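Local coordinates for VAO-type flavoprotein oxidase VAO615 (Myceliophthora thermophila, PDB 6F72) that is a secreted flavoprotein oxidase with bicovalently bound FAD, probably an oxidoreductase that reacts rapidly with molecular oxygen when reduced, though no substrate has been identified, at residues Ala324-His327 / Ala328-Asp332; Asn463-His466 / Pro467-Thr471. All coordinates share one frame; numbering follows the deposited sequence.

Contact 1 of 2, residues Ala324-His327 / Ala328-Asp332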
loop_
_atom_site.group_PDB
_atom_site.type_symbol
_atom_site.label_atom_id
_atom_site.label_comp_id
_atom_site.label_asym_id
_atom_site.label_seq_id
_atom_site.Cartn_x
_atom_site.Cartn_y
_atom_site.Cartn_z
ATOM N N ALA A 324 4.741 -9.179 -24.826
ATOM C CA ALA A 324 5.853 -10.113 -24.562
ATOM C C ALA A 324 7.230 -9.494 -24.867
ATOM O O ALA A 324 8.148 -9.596 -24.047
ATOM C CB ALA A 324 5.655 -11.406 -25.347
ATOM N N ALA A 325 7.342 -8.840 -26.028
ATOM C CA ALA A 325 8.589 -8.214 -26.492
ATOM C C ALA A 325 8.932 -6.936 -25.727
ATOM O O ALA A 325 10.095 -6.704 -25.416
ATOM C CB ALA A 325 8.513 -7.930 -27.980
ATOM N N PHE A 326 7.922 -6.107 -25.455
ATOM C CA PHE A 326 8.050 -4.932 -24.577
ATOM C C PHE A 326 8.662 -5.334 -23.239
ATOM O O PHE A 326 9.593 -4.674 -22.751
ATOM C CB PHE A 326 6.666 -4.295 -24.382
ATOM C CG PHE A 326 6.606 -3.206 -23.336
ATOM C CD1 PHE A 326 6.990 -1.899 -23.641
ATOM C CD2 PHE A 326 6.106 -3.479 -22.057
ATOM C CE1 PHE A 326 6.907 -0.892 -22.681
ATOM C CE2 PHE A 326 6.022 -2.478 -21.092
ATOM C CZ PHE A 326 6.419 -1.182 -21.408
ATOM N N HIS A 327 8.139 -6.424 -22.667
ATOM C CA HIS A 327 8.647 -6.985 -21.421
ATOM C C HIS A 327 10.106 -7.413 -21.533
ATOM O O HIS A 327 10.919 -7.059 -20.673
ATOM C CB HIS A 327 7.807 -8.172 -20.986
ATOM C CG HIS A 327 6.508 -7.792 -20.361
ATOM N ND1 HIS A 327 5.473 -8.687 -20.218
ATOM C CD2 HIS A 327 6.073 -6.617 -19.845
ATOM C CE1 HIS A 327 4.453 -8.081 -19.637
ATOM N NE2 HIS A 327 4.798 -6.829 -19.389
ATOM N N ALA A 328 10.421 -8.166 -22.592
ATOM C CA ALA A 328 11.786 -8.613 -22.863
ATOM C C ALA A 328 12.753 -7.446 -23.104
ATOM O O ALA A 328 13.952 -7.596 -22.891
ATOM C CB ALA A 328 11.815 -9.600 -24.035
ATOM N N LEU A 329 12.231 -6.291 -23.521
ATOM C CA LEU A 329 13.072 -5.122 -23.811
ATOM C C LEU A 329 13.367 -4.198 -22.614
ATOM O O LEU A 329 14.253 -3.326 -22.686
ATOM C CB LEU A 329 12.521 -4.332 -25.007
ATOM C CG LEU A 329 12.848 -4.892 -26.403
ATOM C CD1 LEU A 329 12.206 -4.014 -27.456
ATOM C CD2 LEU A 329 14.344 -5.014 -26.676
ATOM N N LEU A 330 12.633 -4.413 -21.520
ATOM C CA LEU A 330 12.811 -3.653 -20.274
ATOM C C LEU A 330 14.188 -3.713 -19.598
ATOM O O LEU A 330 14.660 -2.664 -19.159
ATOM C CB LEU A 330 11.719 -4.002 -19.255
ATOM C CG LEU A 330 10.281 -3.616 -19.596
ATOM C CD1 LEU A 330 9.346 -4.283 -18.610
ATOM C CD2 LEU A 330 10.090 -2.108 -19.613
ATOM N N PRO A 331 14.823 -4.912 -19.482
ATOM C CA PRO A 331 16.074 -5.046 -18.714
ATOM C C PRO A 331 17.101 -3.902 -18.773
ATOM O O PRO A 331 17.431 -3.359 -17.721
ATOM C CB PRO A 331 16.661 -6.355 -19.245
ATOM C CG PRO A 331 15.449 -7.186 -19.446
ATOM C CD PRO A 331 14.361 -6.249 -19.920
ATOM N N ASP A 332 17.573 -3.530 -19.965
ATOM C CA ASP A 332 18.573 -2.448 -20.114
ATOM C C ASP A 332 18.036 -1.065 -19.749
ATOM O O ASP A 332 18.787 -0.206 -19.279
ATOM C CB ASP A 332 19.133 -2.403 -21.533
ATOM C CG ASP A 332 19.864 -3.661 -21.907
ATOM O OD1 ASP A 332 20.456 -4.316 -21.023
ATOM O OD2 ASP A 332 19.844 -3.996 -23.103
#
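The carbonyl oxygen of Phe326 takes two weak hydrogen bonds at once: the backbone N of Leu329 reaches Phe326 O at 3.2 Å and that of Leu330 reaches the same oxygen at 3.3 Å, bent to 120° at the hydrogen. Just before this, the helical bonding is still sound: Ala328 N bonds to Ala324 O over 3.1 Å with a fairly straight 158° angle, and Ala324 O also receives a hydrogen bond from Asn429 ND2. The next bond, Leu329 N to Ala325 O, is already weak despite its 2.9 Å. By Leu330 the sound partner has moved to the carbonyl three residues back: Leu330 N bonds to His327 O at 3.3 Å, well above the carbonyl plane. Pro331 probably contributes to the change: it has no N-H to offer, and turns its ring carbon CD to His327 O at 3.6 Å.

Leu330 divides its two methyls between the aromatic rings one turn back. CD2 sits over one face of Phe326, towards the rim and 4.2 Å from CZ, while CD1 comes obliquely to His327, 4.2 Å from that ring's CD2. Phe326 meets it because its CG is anti to the backbone N (chi1 171°), which swings the ring out from the helix with one face turned to the leucine methyl. Neighbours pack on these rings: Tyr342 meets Phe326 edge-to-face and Phe436 packs on His327, while Leu330 and Pro331 rest on Met473 of strand 472-480. Leu329, for its part, packs against helix 360-376. This is a proline kink within helix 316-335, whose buried side lies on the seven-stranded antiparallel sheet, consistent with the helix-covered sheet of the substrate domain in VAO-type oxidases.

Contact 2 of 2, residues Asn463-His466 / Pro467-Thr471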
loop_
_atom_site.group_PDB
_atom_site.type_symbol
_atom_site.label_atom_id
_atom_site.label_comp_id
_atom_site.label_asym_id
_atom_site.label_seq_id
_atom_site.Cartn_x
_atom_site.Cartn_y
_atom_site.Cartn_z
ATOM N N ASN A 463 17.954 -5.414 5.544
ATOM C CA ASN A 463 16.520 -5.325 5.845
ATOM C C ASN A 463 15.821 -6.646 5.501
ATOM O O ASN A 463 16.465 -7.566 4.983
ATOM C CB ASN A 463 15.876 -4.083 5.202
ATOM C CG ASN A 463 15.927 -4.088 3.690
ATOM O OD1 ASN A 463 15.573 -5.082 3.045
ATOM N ND2 ASN A 463 16.328 -2.960 3.107
ATOM N N SER A 464 14.540 -6.756 5.847
ATOM C CA SER A 464 13.770 -8.005 5.683
ATOM C C SER A 464 13.001 -8.117 4.358
ATOM O O SER A 464 12.224 -9.067 4.152
ATOM C CB SER A 464 12.840 -8.223 6.875
ATOM O OG SER A 464 11.819 -7.216 6.948
ATOM N N LEU A 465 13.259 -7.174 3.455
ATOM C CA LEU A 465 12.629 -7.143 2.151
ATOM C C LEU A 465 12.775 -8.484 1.445
ATOM O O LEU A 465 13.885 -9.025 1.339
ATOM C CB LEU A 465 13.185 -5.997 1.308
ATOM C CG LEU A 465 12.456 -5.717 -0.002
ATOM C CD1 LEU A 465 11.227 -4.830 0.220
ATOM C CD2 LEU A 465 13.388 -5.117 -1.039
ATOM N N HIS A 466 11.641 -9.033 1.009
ATOM C CA HIS A 466 11.594 -10.331 0.339
ATOM C C HIS A 466 12.603 -10.409 -0.831
ATOM O O HIS A 466 12.642 -9.505 -1.682
ATOM C CB HIS A 466 10.161 -10.613 -0.142
ATOM C CG HIS A 466 9.912 -12.048 -0.509
ATOM N ND1 HIS A 466 10.477 -12.641 -1.616
ATOM C CD2 HIS A 466 9.156 -13.007 0.084
ATOM C CE1 HIS A 466 10.081 -13.902 -1.693
ATOM N NE2 HIS A 466 9.290 -14.153 -0.666
ATOM N N PRO A 467 13.431 -11.484 -0.882
ATOM C CA PRO A 467 14.448 -11.611 -1.939
ATOM C C PRO A 467 13.925 -11.563 -3.387
ATOM O O PRO A 467 14.662 -11.139 -4.278
ATOM C CB PRO A 467 15.117 -12.953 -1.632
ATOM C CG PRO A 467 14.141 -13.684 -0.773
ATOM C CD PRO A 467 13.487 -12.620 0.055
ATOM N N ALA A 468 12.663 -11.935 -3.607
ATOM C CA ALA A 468 12.034 -11.831 -4.939
ATOM C C ALA A 468 12.108 -10.407 -5.491
ATOM O O ALA A 468 12.232 -10.214 -6.695
ATOM C CB ALA A 468 10.585 -12.320 -4.912
ATOM N N TRP A 469 12.080 -9.411 -4.604
ATOM C CA TRP A 469 12.330 -8.035 -5.020
ATOM C C TRP A 469 13.652 -7.869 -5.785
ATOM O O TRP A 469 13.694 -7.154 -6.783
ATOM C CB TRP A 469 12.295 -7.093 -3.829
ATOM C CG TRP A 469 10.923 -6.754 -3.314
ATOM C CD1 TRP A 469 10.339 -7.223 -2.171
ATOM C CD2 TRP A 469 9.972 -5.855 -3.911
ATOM N NE1 TRP A 469 9.092 -6.650 -2.003
ATOM C CE2 TRP A 469 8.837 -5.821 -3.063
ATOM C CE3 TRP A 469 9.968 -5.077 -5.082
ATOM C CZ2 TRP A 469 7.697 -5.040 -3.354
ATOM C CZ3 TRP A 469 8.843 -4.296 -5.372
ATOM C CH2 TRP A 469 7.713 -4.287 -4.505
ATOM N N ARG A 470 14.718 -8.537 -5.342
ATOM C CA ARG A 470 16.037 -8.385 -5.994
ATOM C C ARG A 470 16.107 -9.038 -7.387
ATOM O O ARG A 470 16.741 -8.507 -8.306
ATOM C CB ARG A 470 17.186 -8.890 -5.098
ATOM C CG ARG A 470 17.141 -8.401 -3.654
ATOM C CD ARG A 470 17.220 -6.884 -3.549
ATOM N NE ARG A 470 17.089 -6.441 -2.166
ATOM C CZ ARG A 470 16.800 -5.198 -1.784
ATOM N NH1 ARG A 470 16.605 -4.238 -2.680
ATOM N NH2 ARG A 470 16.717 -4.919 -0.491
ATOM N N THR A 471 15.460 -10.185 -7.529
ATOM C CA THR A 471 15.394 -10.870 -8.828
ATOM C C THR A 471 14.201 -10.395 -9.681
ATOM O O THR A 471 14.198 -10.574 -10.904
ATOM C CB THR A 471 15.382 -12.405 -8.665
ATOM O OG1 THR A 471 14.322 -12.778 -7.781
ATOM C CG2 THR A 471 16.710 -12.916 -8.091
HETATM O O HOH W 1 17.151 -6.601 1.626
HETATM O O HOH W 2 16.124 -8.480 -0.181
#
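His466 accepts two hydrogen bonds from the backbone leading into helix 468-471. Its ring nitrogen ND1 accepts from Ala468 N at 3.0 Å, with the donor in the ring plane and the N-H straight to 159°, and its carbonyl O takes Trp469 N, also at 3.0 Å. A chi1 of -165° sets the imidazole CG opposite the backbone N and beside the carbonyl carbon, which brings the ND1 edge to Ala468 N. Were His466 replaced by an alanine, Ala468 N would probably lose its capping acceptor. Before the helix, Asn463 OD1 closes an Asx turn on Leu465 N.

Two waters carry the polar link to Arg470. One donates to Asn463 OD1 and accepts from Arg470 NH2; the other joins Leu465 O to Arg470 NE. The guanidinium is further fixed by a salt bridge from NH2 to Asp249, which also takes Asn463 ND2, and by NH1 bonding to Val455 O.

The apolar part belongs to Leu465. Its CD1 lies over the face of the Trp469 five-membered ring, 3.8 Å from the centroid, a CH-pi contact, while CD2 lies over one face of the Arg470 guanidinium, toward its rim, 3.4 Å from NH2.

ND1 accepts here, so a neutral imidazole has its proton on NE2, and a second proton on ND1 would probably break the cap.

How the contacts relate
Contact 1 comes first along the chain, in helix 316-335, and contact 2 follows in the loop and short helix 468-471 beyond strand 448-452. Their centres are 21 Å apart and their nearest atoms about 9 Å, so they do not touch. What joins them is strand 472-480 of the seven-stranded antiparallel sheet: it continues directly from residues 467-471, and its Met473 and Leu474 receive side chains of 324-332. Arg420 spans both as well, bonding to the backbone of Thr471 and weakly to Pro331 O. Contact 2 lies nearer the middle of the chain, its Trp469 side chain about 6 Å from FAD, whereas contact 1 packs the outlying helix against the same sheet.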